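Local coordinates for protein NDP-N-acetyl-D-galactosaminuronic acid dehydrogenase (Methanosarcina mazei Go1, PDB 3G79) that probably oxidises UDP-N-acetyl-D-mannosamine to the corresponding uronate, using two molecules of NAD+ for each sugar nucleotide, at residues L359-I364 / P394-Y399. Residues are numbered along the deposited sequence; the frame is centred on the assembly and turned at random.
Sequences LGWAFI and PYVVNY
Trp-361 N and Ala-362 N both donate to one oxygen, OD1 of Asp-393, whose OD2 takes the backbone N of Tyr-395 and of Val-396. This acid, at the start of the second loop, thus binds its own loop and reaches across to the first, although no hydrogen bond runs directly between 359-364 and 394-399. The side chains then close the contact. Trp-361 meets Tyr-399 edge-to-face, with the indole edge turned to the phenol face. The centroid of its five-membered ring lies 4.4 Å from that of the Tyr-399 ring, and the planes stand at 83°. Trp-361 NE1 sits over the face, offset toward the rim, 3.1 Å from Tyr-399 CD1. Farther along the same edge, Trp-361 CZ2 comes to 3.4 Å from Tyr-399 CE2. Trp-361 CG is anti to the backbone N (chi1 -176°), which carries the indole out to the phenol. The hydroxyl of Tyr-399 is bonded to Glu-376 of helix 375-385, so the ring is held at its far end too. With an alanine in place of Tyr-399, the indole edge would probably lose the face it meets, and Glu-376 would lose its hydroxyl partner. Val-396 fills the corner beside the indole with both methyls. Its CG1 lies 3.8 Å from Trp-361 CD1, near the indole plane. Its CG2 packs on Ala-362 CB at 3.6 Å. These loops follow the neighbouring parallel strands 355-359 and 388-392. The strand order 3-2-1-4-5-6 is that of a Rossmann-like fold, here the UDP-binding domain of the UDP-glucose/GDP-mannose dehydrogenase family.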
ATOM      1  N   LEU A 359      -8.931  22.432  18.010  1.00 29.01           N
ATOM      2  CA  LEU A 359      -7.681  22.968  17.504  1.00 29.26           C
ATOM      3  C   LEU A 359      -7.459  22.435  16.120  1.00 30.35           C
ATOM      4  O   LEU A 359      -6.976  21.327  15.944  1.00 30.99           O
ATOM      5  CB  LEU A 359      -6.542  22.532  18.405  1.00 28.72           C
ATOM      6  CG  LEU A 359      -6.211  23.444  19.587  1.00 14.70           C
ATOM      7  CD1 LEU A 359      -7.436  23.857  20.371  1.00 27.98           C
ATOM      8  CD2 LEU A 359      -5.194  22.707  20.452  1.00 28.30           C
ATOM      9  N   GLY A 360      -7.852  23.191  15.112  1.00 31.46           N
ATOM     10  CA  GLY A 360      -7.621  22.710  13.757  1.00 32.25           C
ATOM     11  C   GLY A 360      -8.878  22.451  12.965  1.00 33.69           C
ATOM     12  O   GLY A 360      -9.673  21.545  13.299  1.00 34.51           O
ATOM     13  N   TRP A 361      -9.053  23.260  11.917  1.00 33.48           N
ATOM     14  CA  TRP A 361     -10.170  23.139  11.001  1.00 33.11           C
ATOM     15  C   TRP A 361      -9.713  22.713   9.598  1.00 35.24           C
ATOM     16  O   TRP A 361     -10.366  21.881   8.978  1.00 35.63           O
ATOM     17  CB  TRP A 361     -10.934  24.453  10.946  1.00 31.19           C
ATOM     18  CG  TRP A 361     -12.152  24.401  10.099  1.00 27.99           C
ATOM     19  CD1 TRP A 361     -12.288  24.911   8.865  1.00 29.41           C
ATOM     20  CD2 TRP A 361     -13.418  23.813  10.436  1.00 29.23           C
ATOM     21  NE1 TRP A 361     -13.560  24.708   8.404  1.00 28.57           N
ATOM     22  CE2 TRP A 361     -14.276  24.035   9.354  1.00 28.00           C
ATOM     23  CE3 TRP A 361     -13.912  23.154  11.560  1.00 27.60           C
ATOM     24  CZ2 TRP A 361     -15.592  23.593   9.341  1.00 28.78           C
ATOM     25  CZ3 TRP A 361     -15.211  22.729  11.553  1.00 29.37           C
ATOM     26  CH2 TRP A 361     -16.044  22.952  10.457  1.00 27.79           C
ATOM     27  N   ALA A 362      -8.615  23.273   9.074  1.00 37.08           N
ATOM     28  CA  ALA A 362      -7.995  22.676   7.882  1.00 39.60           C
ATOM     29  C   ALA A 362      -7.518  21.264   8.223  1.00 41.61           C
ATOM     30  O   ALA A 362      -7.496  20.903   9.386  1.00 42.95           O
ATOM     31  CB  ALA A 362      -6.866  23.498   7.403  1.00 39.76           C
ATOM     32  N   PHE A 363      -7.144  20.452   7.246  1.00 43.00           N
ATOM     33  CA  PHE A 363      -6.727  19.071   7.596  1.00 44.83           C
ATOM     34  C   PHE A 363      -5.274  18.728   7.256  1.00 46.26           C
ATOM     35  O   PHE A 363      -4.800  17.669   7.665  1.00 47.02           O
ATOM     36  CB  PHE A 363      -7.700  18.012   7.044  1.00 44.55           C
ATOM     37  CG  PHE A 363      -7.957  18.151   5.579  1.00 41.57           C
ATOM     38  CD1 PHE A 363      -7.208  17.409   4.662  1.00 44.17           C
ATOM     39  CD2 PHE A 363      -8.920  19.046   5.113  1.00 43.87           C
ATOM     40  CE1 PHE A 363      -7.429  17.547   3.285  1.00 41.68           C
ATOM     41  CE2 PHE A 363      -9.149  19.226   3.747  1.00 41.28           C
ATOM     42  CZ  PHE A 363      -8.416  18.477   2.820  1.00 44.33           C
ATOM     43  N   ILE A 364      -4.576  19.628   6.546  1.00 46.99           N
ATOM     44  CA  ILE A 364      -3.113  19.513   6.311  1.00 47.12           C
ATOM     45  C   ILE A 364      -2.294  20.456   7.183  1.00 47.17           C
ATOM     46  O   ILE A 364      -2.637  21.619   7.319  1.00 47.30           O
ATOM     47  CB  ILE A 364      -2.654  19.749   4.815  1.00 46.55           C
ATOM     48  CG1 ILE A 364      -3.695  19.283   3.793  1.00 40.08           C
ATOM     49  CG2 ILE A 364      -1.300  19.066   4.568  1.00 40.07           C
ATOM     50  CD1 ILE A 364      -4.591  20.388   3.367  1.00 45.58           C
ATOM     51  N   PRO A 394      -5.165  28.798  12.515  1.00 42.80           N
ATOM     52  CA  PRO A 394      -4.355  29.984  12.245  1.00 42.85           C
ATOM     53  C   PRO A 394      -4.530  30.471  10.829  1.00 43.40           C
ATOM     54  O   PRO A 394      -4.213  31.618  10.545  1.00 43.69           O
ATOM     55  CB  PRO A 394      -2.907  29.492  12.449  1.00 42.46           C
ATOM     56  CG  PRO A 394      -3.015  28.128  13.006  1.00 38.11           C
ATOM     57  CD  PRO A 394      -4.333  27.586  12.556  1.00 42.31           C
ATOM     58  N   TYR A 395      -5.076  29.621   9.969  1.00 44.72           N
ATOM     59  CA  TYR A 395      -5.049  29.844   8.517  1.00 46.20           C
ATOM     60  C   TYR A 395      -6.400  29.995   7.865  1.00 47.37           C
ATOM     61  O   TYR A 395      -6.556  30.770   6.931  1.00 48.19           O
ATOM     62  CB  TYR A 395      -4.316  28.696   7.824  1.00 45.75           C
ATOM     63  CG  TYR A 395      -2.980  28.447   8.421  1.00 51.62           C
ATOM     64  CD1 TYR A 395      -1.892  29.249   8.075  1.00 45.89           C
ATOM     65  CD2 TYR A 395      -2.799  27.435   9.367  1.00 45.84           C
ATOM     66  CE1 TYR A 395      -0.644  29.040   8.645  1.00 52.11           C
ATOM     67  CE2 TYR A 395      -1.554  27.215   9.953  1.00 51.91           C
ATOM     68  CZ  TYR A 395      -0.487  28.019   9.585  1.00 46.16           C
ATOM     69  OH  TYR A 395       0.751  27.811  10.139  1.00 52.63           O
ATOM     70  N   VAL A 396      -7.369  29.231   8.327  1.00 48.10           N
ATOM     71  CA  VAL A 396      -8.637  29.192   7.630  1.00 49.50           C
ATOM     72  C   VAL A 396      -9.484  30.394   8.015  1.00 51.22           C
ATOM     73  O   VAL A 396      -9.921  30.536   9.157  1.00 51.74           O
ATOM     74  CB  VAL A 396      -9.376  27.843   7.835  1.00 49.10           C
ATOM     75  CG1 VAL A 396     -10.651  27.775   6.995  1.00 35.47           C
ATOM     76  CG2 VAL A 396      -8.465  26.711   7.450  1.00 34.78           C
ATOM     77  N   VAL A 397      -9.688  31.276   7.057  1.00 52.52           N
ATOM     78  CA  VAL A 397     -10.592  32.377   7.282  1.00 54.58           C
ATOM     79  C   VAL A 397     -11.815  32.191   6.378  1.00 56.34           C
ATOM     80  O   VAL A 397     -11.690  31.762   5.220  1.00 56.68           O
ATOM     81  CB  VAL A 397      -9.868  33.757   7.111  1.00 54.58           C
ATOM     82  CG1 VAL A 397      -9.601  34.074   5.639  1.00 69.57           C
ATOM     83  CG2 VAL A 397     -10.632  34.888   7.826  1.00 69.92           C
ATOM     84  N   ASN A 398     -12.998  32.466   6.926  1.00 57.38           N
ATOM     85  CA  ASN A 398     -14.233  32.543   6.137  1.00 58.38           C
ATOM     86  C   ASN A 398     -14.726  31.195   5.656  1.00 58.47           C
ATOM     87  O   ASN A 398     -14.752  30.924   4.451  1.00 58.53           O
ATOM     88  CB  ASN A 398     -14.085  33.505   4.942  1.00 59.07           C
ATOM     89  CG  ASN A 398     -14.223  34.959   5.343  1.00 71.28           C
ATOM     90  OD1 ASN A 398     -13.459  35.813   4.888  1.00 59.68           O
ATOM     91  ND2 ASN A 398     -15.201  35.251   6.200  1.00 59.58           N
ATOM     92  N   TYR A 399     -15.101  30.345   6.600  1.00 58.34           N
ATOM     93  CA  TYR A 399     -15.775  29.114   6.237  1.00 58.36           C
ATOM     94  C   TYR A 399     -17.250  29.449   6.173  1.00 59.02           C
ATOM     95  O   TYR A 399     -17.737  30.268   6.975  1.00 59.39           O
ATOM     96  CB  TYR A 399     -15.509  27.992   7.244  1.00 57.62           C
ATOM     97  CG  TYR A 399     -15.765  26.599   6.715  1.00 47.66           C
ATOM     98  CD1 TYR A 399     -14.823  25.951   5.913  1.00 57.34           C
ATOM     99  CD2 TYR A 399     -16.940  25.919   7.021  1.00 57.40           C
ATOM    100  CE1 TYR A 399     -15.040  24.662   5.447  1.00 47.76           C
ATOM    101  CE2 TYR A 399     -17.176  24.625   6.536  1.00 48.04           C
ATOM    102  CZ  TYR A 399     -16.216  24.014   5.760  1.00 57.25           C
ATOM    103  OH  TYR A 399     -16.434  22.744   5.292  1.00 48.76           O
TER